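Local coordinates for endoglucanase (Clostridium thermocellum, PDB 2E4T), which hydrolyses internal beta-1,4-glucosidic bonds of cellulose and xyloglucan, this chain being the glycoside hydrolase family 44 module of a longer multidomain cellulase, at residues A[8-13]-A[424-429]; A[460-465]-A[499-504]; A[431-436]-A[451-456]; A[445-450]-A[509-514]; A[312-317]-A[375-380]. All blocks are in the same frame, centred on the assembly; numbering follows the deposited sequence.

How the contacts relate
Contact 1 pairs the N-terminal strand with 424-429 and so closes a loop of about 410 residues that contains the whole TIM-like barrel. Contact 5 falls within that span and packs 312-317 on the barrel helix 368-384. From 431 onward the chain belongs to the beta domain. Contact 3 joins the two arms of a hairpin, and contact 4 crosses it, because 445-450 precedes 451-456 on the same strand and pairs with the C-terminal 509-514. Contact 2 lies between the two ends of contact 4 and pairs 460-465, the neighbour of 8-13, with the edge strand 499-504. Contacts 3 and 5 meet at Asp376, where Ser433 and Tyr435 of the hairpin reach the barrel helix.

Contact 1: residues A[8-13]-A[424-429]; sequences KVVDIR and CETSDI
Ile12 and Thr426, then Arg13 and Glu425, pair antiparallel, the first as a non-hydrogen-bonded and the second as a hydrogen-bonded pair. Arg13 N reaches Glu425 O at 2.9 Å, and Glu425 N returns the bond to Arg13 O at 2.9 Å. Past the end of strand 424-426 the pairing becomes partly side-chain made. Ser427 N donates to Asp11 O (2.9 Å), while Ser427 OG accepts Asp11 N (2.9 Å, 158° at the hydrogen); with chi1 at 64° this hydroxyl sits between its own backbone N and carbonyl carbon and takes the place of a backbone acceptor. One salt bridge adds to these bonds. Lys8, bent at chi2 (58°), crosses Asp428 at about a right angle and sets NZ 2.6 Å from OD2, on the anti lone pair; Asp428 OD1 meanwhile accepts Glu430 N and Val431 N, which fixes the carboxylate. Apolar packing is modest: Ile12 CD1 lies 3.6 Å from Thr426 CB, and Ile12 CG2 is 4.0 Å from Cys424 SG. Strand 8-13 is hydrogen-bonded along its other edge to strand 459-466, and Cys424 packs on Ala434 and Ala436 of strand 432-439.

Contact 2: residues A[460-465]-A[499-504]; sequences TFNFSI and TFTYTV
Phe463 and Phe500 run alongside each other in the same direction, their rings nearly parallel (14° between planes) but offset with little overlap, at a centroid separation of 4.6 Å. Over one face of the Phe463 ring comes Phe500 CZ, 3.4 Å from CG and displaced toward the rim. Over one face of the Phe500 ring sits Phe463 CB, a CH-pi contact of 3.7 Å to the centroid. The offset follows from Phe500 chi1 of 61°, which puts CG between the backbone N and the carbonyl carbon and swings the ring under the partner's CB. Ile465 CD1 approaches the same ring obliquely at CE2. The Phe461 ring is met at its edge: Tyr502 O lies in its plane, and Val504 CG2 is 3.8 Å from CD2.

The opposite face of the strands is polar. Thr460 OG1 and Thr503 OG1 share a hydrogen bond of 2.7 Å. Thr501 OG1 donates to Asn462 OD1 at 2.8 Å, tilted 26° from the amide plane, and Thr460 CG2 presses tightly on Thr501 CG2 at 3.5 Å. Paired backbone bonds link Phe461 with Tyr502 and Phe463 with Phe500, the bond from Phe500 N to Phe463 O being longer at 3.2 Å.

Phe461 and Phe463 pack on Leu450 and Ile448 of strand 442-452, and Phe500 on Leu514 of strand 508-514. The threonine and asparagine side faces away from those strands, as in the two-layered packing of the beta-sandwich domain beside the TIM-like barrel.

Contact 3: residues A[431-436]-A[451-456]; sequences VSSAYA and LNKNYD
Val431 CG2 rests 3.6 Å from Asn454 CB, the two side chains running abreast in one direction. Next to them Lys453 leans across the backbone of 431-433. In the conformer described, one of two, a bend at chi3 (-83°) carries CE over the chain to 3.5 Å from Ser432 O, and NZ goes on to a hydrogen bond with Ile429 O.

Ser433 and Leu451 project from one face of the paired strands, where Leu451 CD1 lies 4.2 Å from Ser433 CB. The same methyl meets the rim of the Tyr435 ring, near its plane, 4.5 Å from CE2. The hydroxyls of Ser433 and Tyr435 both turn to Asp376 OD1 on helix 368-384.

On the other face Ser432 OG bonds to Asp428 O, and Asn452 folds back on its own chain. With CG anti to the backbone N (chi1 -172°), Asn452 OD1 accepts Asn454 N at 3.2 Å; the donor stands above the carbonyl plane rather than on a lone pair. Thr459 OG1 also binds this oxygen, and Asn452 ND2 bonds to Pro505 O, so the amide cannot easily rotate.

The backbones are joined by Ser433 N to Leu451 O (3.1 Å, on a lone pair), by the return bond from Leu451 N to Ser433 O, and by Lys453 N to Val431 O (2.8 Å). This is the open end of an antiparallel beta hairpin, strands 432-439 and 442-452, where an Asx turn at Asn452 leads the chain out of the sheet.

Contact 4: residues A[445-450]-A[509-514]; sequences KLHIIL and ACHIVL
This antiparallel pair lies within the sheet of the beta domain, where the C-terminal strand 508-514 runs alongside the second arm of a hairpin, strand 442-452. Six backbone hydrogen bonds join Leu446 with Leu514, Ile448 with Ile512 and Leu450 with Cys510.

On the face that carries His447, Ile449, His511 and Val513, the two imidazoles meet rim to rim with planes at 71°. His447 ND1 and His511 NE2 are 2.8 Å apart in a nearly straight bond (167°), and NE2 lies in the plane of the His447 ring. His511 reaches across because its CG is anti to the backbone N (chi1 -171°). Val513 CG1 lies over one face of the His447 ring, toward its rim, in a CH-pi contact 4.2 Å from the centroid, while Ile449 CD1 packs obliquely against His511 ND1 at 3.6 Å.

The other face is apolar: Leu514 CD1 touches Ile448 CD1 (3.6 Å) and Leu446 CD2 (3.9 Å), and Leu450 CD2 lies 4.2 Å from Ile512 CD1. These residues meet Phe461, Phe463 and Ile465.

His511 ND1 is bonded to Leu406 O, so both nitrogens of this buried ring have partners. Between the histidines a single proton suffices, one nitrogen donating and the other offering its lone pair, an arrangement that probably disfavours charging both rings.

Contact 5: residues A[312-317]-A[375-380]; sequences QAPRTL and ADVLGI
Pro314 presses its ring carbons against one side of helix 368-384: CB lies 3.6 Å from Ile380 CD1, and CG lies 3.8 Å from Val377 CG2. In the conformer described, one of two, Asp376 OD2 comes within 3.3 Å of Pro314 CB, the two side chains crossing at about a right angle. One turn later Leu317 extends the patch. It meets Ile380 obliquely, with CB 3.9 Å from Ile380 CG2, and runs across Val377 at about a right angle, with CD1 4.2 Å from Val377 CG2. Ile380 serves both partners because it forks: CG2, anti to the backbone N, faces Leu317, while CG1 leads CD1 to Pro314. No hydrogen bond spans the contact, so apolar carbons carry it.

Helix 368-384 is one of the outer helices of the TIM-like barrel, set in the chain between strands 354-360 and 388-391. The segment 312-317 is a helically coiled loop running on from helix 304-312. Its coil is held by backbone bonds to the third residue back, among them Leu317 N to Pro314 O at 2.9 Å. On the side turned from the helix, Arg315 NH1 donates to Gln312 OE1 (3.0 Å, 163°); the acceptor is in the guanidinium plane, but the donor stands above the amide plane. Arg315 NE forms a salt bridge with Asp319.

Farther out, Leu317 and Ile380 both rest on Leu339 of helix 338-349. Asp376 accepts at OD1 from Ser433 OG and Tyr435 OH of the beta domain.

Contact 1: residues A[8-13]-A[424-429]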
# COMPACT_ATOMS: atom_id res chain seq x y z
N LYS A 8 -28.82 3.40 20.43
CA LYS A 8 -27.73 2.43 20.33
C LYS A 8 -26.59 2.93 21.19
O LYS A 8 -26.14 4.06 20.99
CB LYS A 8 -27.31 2.30 18.86
CG LYS A 8 -26.14 1.36 18.61
CD LYS A 8 -26.40 -0.07 19.10
CE LYS A 8 -25.23 -0.97 18.76
NZ LYS A 8 -25.36 -2.32 19.32
N VAL A 9 -26.14 2.07 22.09
CA VAL A 9 -25.12 2.42 23.11
C VAL A 9 -23.97 1.42 23.07
O VAL A 9 -24.17 0.21 23.08
CB VAL A 9 -25.74 2.39 24.52
CG1 VAL A 9 -24.68 2.76 25.51
CG2 VAL A 9 -26.86 3.43 24.62
N VAL A 10 -22.75 1.93 22.96
CA VAL A 10 -21.55 1.14 22.76
C VAL A 10 -20.51 1.57 23.78
O VAL A 10 -20.32 2.77 23.97
CB VAL A 10 -21.02 1.34 21.33
CG1 VAL A 10 -19.66 0.66 21.12
CG2 VAL A 10 -22.07 0.87 20.33
N ASP A 11 -19.86 0.59 24.42
CA ASP A 11 -18.80 0.89 25.36
C ASP A 11 -17.43 0.82 24.66
O ASP A 11 -17.16 -0.14 23.93
CB ASP A 11 -18.80 -0.13 26.48
CG ASP A 11 -20.06 -0.07 27.32
OD1 ASP A 11 -20.62 1.03 27.48
OD2 ASP A 11 -20.54 -1.10 27.79
N ILE A 12 -16.59 1.83 24.91
CA ILE A 12 -15.23 1.87 24.41
C ILE A 12 -14.31 1.88 25.65
O ILE A 12 -14.44 2.76 26.51
CB ILE A 12 -14.95 3.10 23.55
CG1 ILE A 12 -15.95 3.34 22.40
CG2 ILE A 12 -13.50 3.08 23.06
CD1 ILE A 12 -15.92 2.32 21.32
N ARG A 13 -13.38 0.92 25.71
CA ARG A 13 -12.49 0.80 26.86
C ARG A 13 -11.05 0.91 26.35
O ARG A 13 -10.63 0.10 25.52
CB ARG A 13 -12.69 -0.54 27.55
CG ARG A 13 -14.14 -0.69 28.03
CD ARG A 13 -14.39 -1.94 28.85
NE ARG A 13 -13.33 -2.25 29.80
CZ ARG A 13 -13.22 -1.77 31.04
NH1 ARG A 13 -14.11 -0.90 31.53
NH2 ARG A 13 -12.20 -2.15 31.81
N CYS A 424 -7.55 -0.51 22.77
CA CYS A 424 -8.79 0.25 22.61
C CYS A 424 -9.82 -0.74 22.07
O CYS A 424 -9.71 -1.19 20.92
CB CYS A 424 -8.58 1.40 21.62
SG CYS A 424 -10.05 2.35 21.25
N GLU A 425 -10.79 -1.10 22.90
CA GLU A 425 -11.77 -2.13 22.58
C GLU A 425 -13.15 -1.51 22.48
O GLU A 425 -13.49 -0.69 23.31
CB GLU A 425 -11.74 -3.23 23.65
CG GLU A 425 -10.36 -3.86 23.93
CD GLU A 425 -9.72 -4.51 22.75
OE1 GLU A 425 -10.41 -4.91 21.79
OE2 GLU A 425 -8.46 -4.67 22.77
N THR A 426 -13.93 -1.94 21.50
CA THR A 426 -15.34 -1.55 21.34
C THR A 426 -16.21 -2.76 21.67
O THR A 426 -15.86 -3.90 21.26
CB THR A 426 -15.68 -1.01 19.95
OG1 THR A 426 -15.32 -1.84 18.81
CG2 THR A 426 -17.07 -0.68 19.97
N SER A 427 -17.39 -2.53 22.30
CA SER A 427 -18.34 -3.61 22.57
C SER A 427 -19.15 -3.98 21.33
O SER A 427 -19.94 -4.93 21.39
CB SER A 427 -19.29 -3.21 23.72
OG SER A 427 -20.07 -2.11 23.35
N ASP A 428 -19.01 -3.27 20.21
CA ASP A 428 -19.81 -3.60 19.02
C ASP A 428 -18.97 -3.29 17.78
O ASP A 428 -18.93 -2.15 17.29
CB ASP A 428 -21.13 -2.86 18.99
CG ASP A 428 -22.02 -3.32 17.83
OD1 ASP A 428 -21.50 -3.81 16.81
OD2 ASP A 428 -23.27 -3.16 17.93
N ILE A 429 -18.31 -4.32 17.26
CA ILE A 429 -17.42 -4.18 16.12
C ILE A 429 -18.14 -4.05 14.80
O ILE A 429 -17.47 -3.78 13.78
CB ILE A 429 -16.39 -5.36 16.06
CG1 ILE A 429 -17.07 -6.68 15.71
CG2 ILE A 429 -15.55 -5.42 17.31
CD1 ILE A 429 -16.12 -7.88 15.62

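Contact 2: residues A[460-465]-A[499-504]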
# COMPACT_ATOMS: atom_id res chain seq x y z
N THR A 460 -24.38 6.27 20.73
CA THR A 460 -23.83 6.83 21.96
C THR A 460 -22.67 5.95 22.43
O THR A 460 -22.87 4.76 22.65
CB THR A 460 -24.95 6.89 23.04
OG1 THR A 460 -25.96 7.79 22.57
CG2 THR A 460 -24.36 7.33 24.38
N PHE A 461 -21.51 6.58 22.62
CA PHE A 461 -20.34 5.85 23.08
C PHE A 461 -20.00 6.25 24.50
O PHE A 461 -19.82 7.41 24.82
CB PHE A 461 -19.14 6.20 22.14
CG PHE A 461 -19.32 5.68 20.76
CD1 PHE A 461 -19.04 4.35 20.46
CD2 PHE A 461 -19.79 6.51 19.74
CE1 PHE A 461 -19.20 3.87 19.16
CE2 PHE A 461 -19.94 6.06 18.44
CZ PHE A 461 -19.64 4.73 18.14
N ASN A 462 -19.94 5.23 25.37
CA ASN A 462 -19.47 5.44 26.75
C ASN A 462 -18.01 5.04 26.84
O ASN A 462 -17.69 3.85 26.69
CB ASN A 462 -20.30 4.57 27.71
CG ASN A 462 -21.74 5.03 27.79
OD1 ASN A 462 -22.02 6.23 27.72
ND2 ASN A 462 -22.66 4.08 27.85
N PHE A 463 -17.14 6.02 27.02
CA PHE A 463 -15.70 5.80 27.12
C PHE A 463 -15.25 5.62 28.54
O PHE A 463 -15.65 6.38 29.43
CB PHE A 463 -14.94 7.00 26.55
CG PHE A 463 -14.86 7.06 25.05
CD1 PHE A 463 -13.71 6.59 24.42
CD2 PHE A 463 -15.92 7.50 24.26
CE1 PHE A 463 -13.57 6.64 23.03
CE2 PHE A 463 -15.75 7.56 22.86
CZ PHE A 463 -14.57 7.13 22.28
N SER A 464 -14.36 4.64 28.75
CA SER A 464 -13.67 4.44 30.02
C SER A 464 -12.19 4.26 29.69
O SER A 464 -11.86 3.36 28.88
CB SER A 464 -14.21 3.18 30.71
OG SER A 464 -15.57 3.26 31.00
N ILE A 465 -11.34 5.09 30.26
CA ILE A 465 -9.92 5.13 29.92
C ILE A 465 -9.09 4.90 31.17
O ILE A 465 -9.32 5.58 32.20
CB ILE A 465 -9.58 6.47 29.28
CG1 ILE A 465 -10.41 6.66 28.00
CG2 ILE A 465 -8.08 6.56 28.97
CD1 ILE A 465 -10.42 8.09 27.48
N THR A 499 -13.71 9.04 32.30
CA THR A 499 -14.90 8.52 31.64
C THR A 499 -15.67 9.67 31.05
O THR A 499 -15.72 10.77 31.63
CB THR A 499 -15.80 7.70 32.59
OG1 THR A 499 -16.49 8.61 33.50
CG2 THR A 499 -15.02 6.63 33.35
N PHE A 500 -16.32 9.44 29.92
CA PHE A 500 -17.21 10.42 29.32
C PHE A 500 -18.15 9.69 28.37
O PHE A 500 -17.89 8.55 27.98
CB PHE A 500 -16.44 11.56 28.62
CG PHE A 500 -15.56 11.11 27.49
CD1 PHE A 500 -16.06 11.05 26.18
CD2 PHE A 500 -14.25 10.80 27.70
CE1 PHE A 500 -15.26 10.70 25.11
CE2 PHE A 500 -13.43 10.42 26.64
CZ PHE A 500 -13.95 10.37 25.35
N THR A 501 -19.22 10.37 27.99
CA THR A 501 -20.15 9.85 27.00
C THR A 501 -20.21 10.83 25.83
O THR A 501 -20.34 12.03 26.02
CB THR A 501 -21.55 9.72 27.62
OG1 THR A 501 -21.47 8.77 28.69
CG2 THR A 501 -22.62 9.33 26.61
N TYR A 502 -20.18 10.26 24.60
CA TYR A 502 -20.14 11.08 23.42
C TYR A 502 -21.01 10.41 22.37
O TYR A 502 -20.76 9.27 21.97
CB TYR A 502 -18.69 11.19 22.92
CG TYR A 502 -18.50 12.18 21.78
CD1 TYR A 502 -18.86 13.53 21.94
CD2 TYR A 502 -17.90 11.81 20.58
CE1 TYR A 502 -18.64 14.47 20.95
CE2 TYR A 502 -17.67 12.75 19.60
CZ TYR A 502 -18.06 14.06 19.75
OH TYR A 502 -17.82 14.97 18.74
N THR A 503 -22.07 11.10 21.95
CA THR A 503 -22.97 10.60 20.92
C THR A 503 -22.58 11.22 19.59
O THR A 503 -22.40 12.44 19.47
CB THR A 503 -24.42 10.94 21.27
OG1 THR A 503 -24.74 10.24 22.49
CG2 THR A 503 -25.36 10.54 20.14
N VAL A 504 -22.45 10.34 18.59
CA VAL A 504 -21.96 10.69 17.29
C VAL A 504 -23.10 10.42 16.27
O VAL A 504 -23.73 9.36 16.32
CB VAL A 504 -20.71 9.72 16.93
CG1 VAL A 504 -20.14 9.99 15.55
CG2 VAL A 504 -19.60 9.86 17.98

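Contact 3: residues A[431-436]-A[451-456]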
# COMPACT_ATOMS: atom_id res chain seq x y z
N VAL A 431 -21.14 -2.00 14.46
CA VAL A 431 -21.61 -0.65 14.33
C VAL A 431 -20.51 0.37 14.44
O VAL A 431 -20.73 1.55 14.09
CB VAL A 431 -22.74 -0.34 15.37
CG1 VAL A 431 -22.15 -0.05 16.74
CG2 VAL A 431 -23.60 0.78 14.92
N SER A 432 -19.34 -0.02 14.94
CA SER A 432 -18.29 0.94 15.22
C SER A 432 -16.93 0.37 15.03
O SER A 432 -16.75 -0.85 15.03
CB SER A 432 -18.43 1.49 16.65
OG SER A 432 -18.10 0.51 17.64
N SER A 433 -15.96 1.28 14.92
CA SER A 433 -14.55 0.95 15.11
C SER A 433 -13.93 2.07 15.94
O SER A 433 -14.36 3.23 15.87
CB SER A 433 -13.78 0.85 13.80
OG SER A 433 -14.38 -0.12 12.96
N ALA A 434 -12.86 1.71 16.67
CA ALA A 434 -12.15 2.71 17.43
C ALA A 434 -10.69 2.29 17.52
O ALA A 434 -10.39 1.13 17.80
CB ALA A 434 -12.77 2.91 18.85
N TYR A 435 -9.81 3.28 17.30
CA TYR A 435 -8.37 3.08 17.39
C TYR A 435 -7.79 4.16 18.26
O TYR A 435 -8.17 5.32 18.14
CB TYR A 435 -7.71 3.17 15.96
CG TYR A 435 -8.36 2.21 15.02
CD1 TYR A 435 -8.01 0.85 15.03
CD2 TYR A 435 -9.41 2.59 14.16
CE1 TYR A 435 -8.65 -0.07 14.24
CE2 TYR A 435 -10.08 1.68 13.37
CZ TYR A 435 -9.72 0.34 13.43
OH TYR A 435 -10.38 -0.64 12.71
N ALA A 436 -6.81 3.81 19.11
CA ALA A 436 -6.23 4.78 20.01
C ALA A 436 -4.69 4.75 19.89
O ALA A 436 -4.11 3.69 19.60
CB ALA A 436 -6.64 4.52 21.46
N LEU A 451 -15.22 5.69 14.67
CA LEU A 451 -16.01 5.57 13.42
C LEU A 451 -17.38 5.02 13.78
O LEU A 451 -17.51 3.93 14.33
CB LEU A 451 -15.29 4.62 12.43
CG LEU A 451 -13.84 4.99 12.16
CD1 LEU A 451 -13.20 4.01 11.16
CD2 LEU A 451 -13.70 6.40 11.63
N ASN A 452 -18.41 5.80 13.40
CA ASN A 452 -19.79 5.33 13.56
C ASN A 452 -20.30 4.82 12.23
O ASN A 452 -20.54 5.64 11.30
CB ASN A 452 -20.69 6.42 14.10
CG ASN A 452 -22.06 5.87 14.44
OD1 ASN A 452 -22.21 4.66 14.62
ND2 ASN A 452 -23.05 6.76 14.58
N LYS A 453 -20.42 3.50 12.11
CA LYS A 453 -20.90 2.83 10.90
C LYS A 453 -22.43 2.71 10.87
O LYS A 453 -22.98 2.21 9.90
CB LYS A 453 -20.25 1.46 10.75
CG LYS A 453 -18.75 1.53 10.59
CD LYS A 453 -18.13 0.13 10.41
CE LYS A 453 -17.87 -0.62 11.69
NZ LYS A 453 -17.61 -2.11 11.47
N ASN A 454 -23.11 3.17 11.94
CA ASN A 454 -24.56 3.12 11.94
C ASN A 454 -25.07 3.96 10.77
O ASN A 454 -24.71 5.15 10.65
CB ASN A 454 -25.05 3.68 13.31
CG ASN A 454 -26.40 3.27 13.69
OD1 ASN A 454 -27.25 3.05 12.81
ND2 ASN A 454 -26.65 3.28 15.03
N TYR A 455 -25.92 3.36 9.92
CA TYR A 455 -26.28 4.04 8.68
C TYR A 455 -27.28 5.13 8.89
O TYR A 455 -27.24 6.17 8.18
CB TYR A 455 -26.79 3.03 7.62
CG TYR A 455 -26.44 3.44 6.20
CD1 TYR A 455 -25.25 2.94 5.59
CD2 TYR A 455 -27.19 4.42 5.47
CE1 TYR A 455 -24.88 3.34 4.34
CE2 TYR A 455 -26.79 4.79 4.17
CZ TYR A 455 -25.63 4.25 3.64
OH TYR A 455 -25.18 4.68 2.40
N ASP A 456 -28.19 4.89 9.83
CA ASP A 456 -29.32 5.84 9.88
C ASP A 456 -29.76 6.15 11.30
O ASP A 456 -30.89 6.57 11.47
CB ASP A 456 -30.51 5.35 9.09
CG ASP A 456 -30.74 3.94 9.36
OD1 ASP A 456 -30.59 3.62 10.56
OD2 ASP A 456 -30.91 3.15 8.41

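Contact 4: residues A[445-450]-A[509-514]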
# COMPACT_ATOMS: atom_id res chain seq x y z
N LYS A 445 -1.02 13.13 25.55
CA LYS A 445 -2.09 13.35 24.56
C LYS A 445 -2.50 11.99 24.03
O LYS A 445 -1.68 11.21 23.54
CB LYS A 445 -1.61 14.24 23.44
CG LYS A 445 -1.21 15.62 23.91
CD LYS A 445 -1.16 16.64 22.77
CE LYS A 445 -0.77 18.06 23.25
NZ LYS A 445 -0.48 18.90 22.04
N LEU A 446 -3.79 11.73 24.18
CA LEU A 446 -4.36 10.45 23.73
C LEU A 446 -5.24 10.73 22.51
O LEU A 446 -6.18 11.53 22.58
CB LEU A 446 -5.18 9.83 24.86
CG LEU A 446 -5.99 8.60 24.51
CD1 LEU A 446 -5.06 7.44 24.00
CD2 LEU A 446 -6.78 8.13 25.72
N HIS A 447 -4.89 10.10 21.40
CA HIS A 447 -5.62 10.23 20.15
C HIS A 447 -6.56 9.06 19.94
O HIS A 447 -6.15 7.91 20.14
CB HIS A 447 -4.60 10.25 18.99
CG HIS A 447 -3.76 11.47 18.97
ND1 HIS A 447 -4.02 12.50 18.12
CD2 HIS A 447 -2.68 11.82 19.70
CE1 HIS A 447 -3.12 13.46 18.33
NE2 HIS A 447 -2.28 13.07 19.29
N ILE A 448 -7.81 9.36 19.52
CA ILE A 448 -8.77 8.32 19.29
C ILE A 448 -9.45 8.56 17.94
O ILE A 448 -10.02 9.64 17.73
CB ILE A 448 -9.87 8.26 20.39
CG1 ILE A 448 -9.24 8.11 21.77
CG2 ILE A 448 -10.85 7.15 20.09
CD1 ILE A 448 -10.22 8.41 22.91
N ILE A 449 -9.41 7.58 17.05
CA ILE A 449 -10.24 7.61 15.83
C ILE A 449 -11.47 6.79 16.15
O ILE A 449 -11.39 5.63 16.59
CB ILE A 449 -9.49 6.92 14.62
CG1 ILE A 449 -8.22 7.65 14.23
CG2 ILE A 449 -10.43 6.79 13.47
CD1 ILE A 449 -8.48 9.01 13.77
N LEU A 450 -12.64 7.42 15.99
CA LEU A 450 -13.92 6.84 16.37
C LEU A 450 -14.84 6.87 15.14
O LEU A 450 -15.11 7.96 14.62
CB LEU A 450 -14.54 7.65 17.52
CG LEU A 450 -15.92 7.18 17.95
CD1 LEU A 450 -15.92 5.77 18.54
CD2 LEU A 450 -16.44 8.19 19.00
N ALA A 509 -16.99 10.07 10.99
CA ALA A 509 -15.65 9.70 11.38
C ALA A 509 -15.04 10.83 12.17
O ALA A 509 -14.99 11.96 11.69
CB ALA A 509 -14.78 9.44 10.13
N CYS A 510 -14.57 10.53 13.40
CA CYS A 510 -14.02 11.54 14.26
C CYS A 510 -12.60 11.19 14.72
O CYS A 510 -12.22 10.02 14.81
CB CYS A 510 -14.82 11.50 15.66
SG CYS A 510 -16.59 11.71 15.55
N HIS A 511 -11.86 12.26 15.02
CA HIS A 511 -10.54 12.15 15.66
C HIS A 511 -10.64 13.02 16.92
O HIS A 511 -10.84 14.23 16.84
CB HIS A 511 -9.46 12.68 14.71
CG HIS A 511 -8.06 12.43 15.18
ND1 HIS A 511 -7.03 12.29 14.28
CD2 HIS A 511 -7.46 12.39 16.42
CE1 HIS A 511 -5.88 12.16 14.96
NE2 HIS A 511 -6.10 12.20 16.25
N ILE A 512 -10.51 12.33 18.07
CA ILE A 512 -10.60 12.99 19.38
C ILE A 512 -9.15 13.07 19.92
O ILE A 512 -8.40 12.10 19.84
CB ILE A 512 -11.45 12.16 20.34
CG1 ILE A 512 -12.85 11.93 19.77
CG2 ILE A 512 -11.49 12.81 21.73
CD1 ILE A 512 -13.68 10.92 20.57
N VAL A 513 -8.78 14.25 20.47
CA VAL A 513 -7.45 14.43 21.04
C VAL A 513 -7.65 14.87 22.49
O VAL A 513 -8.10 15.99 22.77
CB VAL A 513 -6.64 15.48 20.28
CG1 VAL A 513 -5.21 15.55 20.86
CG2 VAL A 513 -6.60 15.17 18.76
N LEU A 514 -7.38 13.93 23.41
CA LEU A 514 -7.54 14.16 24.84
C LEU A 514 -6.26 14.65 25.44
O LEU A 514 -5.18 14.14 25.17
CB LEU A 514 -7.96 12.88 25.51
CG LEU A 514 -9.37 12.40 25.20
CD1 LEU A 514 -9.50 10.94 25.40
CD2 LEU A 514 -10.38 13.16 26.11

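Contact 5: residues A[312-317]-A[375-380]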
# COMPACT_ATOMS: atom_id res chain seq x y z
N GLN A 312 -18.35 -2.82 6.27
CA GLN A 312 -17.92 -4.00 7.00
C GLN A 312 -16.68 -4.67 6.39
O GLN A 312 -15.99 -5.42 7.11
CB GLN A 312 -19.06 -5.04 7.09
CG GLN A 312 -20.31 -4.48 7.76
CD GLN A 312 -20.06 -3.93 9.16
OE1 GLN A 312 -19.21 -4.40 9.92
NE2 GLN A 312 -20.80 -2.88 9.51
N ALA A 313 -16.42 -4.46 5.09
CA ALA A 313 -15.37 -5.18 4.40
C ALA A 313 -13.99 -5.09 5.06
O ALA A 313 -13.23 -6.07 4.96
CB ALA A 313 -15.30 -4.73 2.94
N PRO A 314 -13.61 -3.97 5.69
CA PRO A 314 -12.28 -3.95 6.32
C PRO A 314 -12.12 -5.09 7.37
O PRO A 314 -10.98 -5.47 7.67
CB PRO A 314 -12.21 -2.56 6.97
CG PRO A 314 -13.08 -1.73 6.04
CD PRO A 314 -14.25 -2.64 5.73
N ARG A 315 -13.22 -5.61 7.91
CA ARG A 315 -13.11 -6.70 8.87
C ARG A 315 -12.48 -7.95 8.28
O ARG A 315 -11.91 -8.76 9.02
CB ARG A 315 -14.48 -6.96 9.50
CG ARG A 315 -14.90 -5.84 10.41
CD ARG A 315 -16.38 -5.92 10.80
NE ARG A 315 -16.62 -7.17 11.55
CZ ARG A 315 -17.84 -7.65 11.77
NH1 ARG A 315 -18.94 -7.00 11.31
NH2 ARG A 315 -17.95 -8.81 12.43
N THR A 316 -12.56 -8.15 6.96
CA THR A 316 -11.87 -9.32 6.38
C THR A 316 -10.35 -9.25 6.60
O THR A 316 -9.66 -10.26 6.56
CB THR A 316 -12.21 -9.42 4.88
OG1 THR A 316 -13.62 -9.57 4.82
CG2 THR A 316 -11.47 -10.51 4.17
N LEU A 317 -9.84 -8.01 6.81
CA LEU A 317 -8.42 -7.86 7.08
C LEU A 317 -7.99 -8.52 8.40
O LEU A 317 -6.84 -8.96 8.51
CB LEU A 317 -8.02 -6.39 7.10
CG LEU A 317 -8.20 -5.65 5.77
CD1 LEU A 317 -7.98 -4.14 5.96
CD2 LEU A 317 -7.24 -6.18 4.70
N ALA A 375 -10.73 5.19 6.63
CA ALA A 375 -10.22 5.44 7.98
C ALA A 375 -10.12 4.13 8.76
O ALA A 375 -9.20 3.94 9.60
CB ALA A 375 -11.13 6.45 8.69
N ASP A 376 -11.07 3.21 8.55
CA ASP A 376 -11.05 1.93 9.28
C ASP A 376 -9.80 1.14 8.84
O ASP A 376 -9.04 0.60 9.69
CB ASP A 376 -12.34 1.17 8.95
CG ASP A 376 -12.72 0.14 9.99
OD1 ASP A 376 -12.38 0.33 11.19
OD2 ASP A 376 -13.34 -0.89 9.57
N VAL A 377 -9.59 1.02 7.52
CA VAL A 377 -8.44 0.31 6.97
C VAL A 377 -7.14 0.87 7.53
O VAL A 377 -6.22 0.11 7.90
CB VAL A 377 -8.50 0.37 5.42
CG1 VAL A 377 -7.20 -0.08 4.77
CG2 VAL A 377 -9.67 -0.47 4.95
N LEU A 378 -7.00 2.21 7.55
CA LEU A 378 -5.75 2.78 8.07
C LEU A 378 -5.56 2.45 9.57
O LEU A 378 -4.43 2.23 10.03
CB LEU A 378 -5.72 4.27 7.84
CG LEU A 378 -5.67 4.67 6.38
CD1 LEU A 378 -5.84 6.21 6.28
CD2 LEU A 378 -4.39 4.20 5.70
N GLY A 379 -6.68 2.45 10.33
CA GLY A 379 -6.60 2.06 11.74
C GLY A 379 -6.11 0.61 11.87
O GLY A 379 -5.25 0.30 12.73
N ILE A 380 -6.66 -0.28 11.04
CA ILE A 380 -6.28 -1.68 11.04
C ILE A 380 -4.80 -1.84 10.65
O ILE A 380 -4.06 -2.62 11.29
CB ILE A 380 -7.23 -2.45 10.06
CG1 ILE A 380 -8.64 -2.47 10.64
CG2 ILE A 380 -6.70 -3.84 9.76
CD1 ILE A 380 -9.70 -2.66 9.57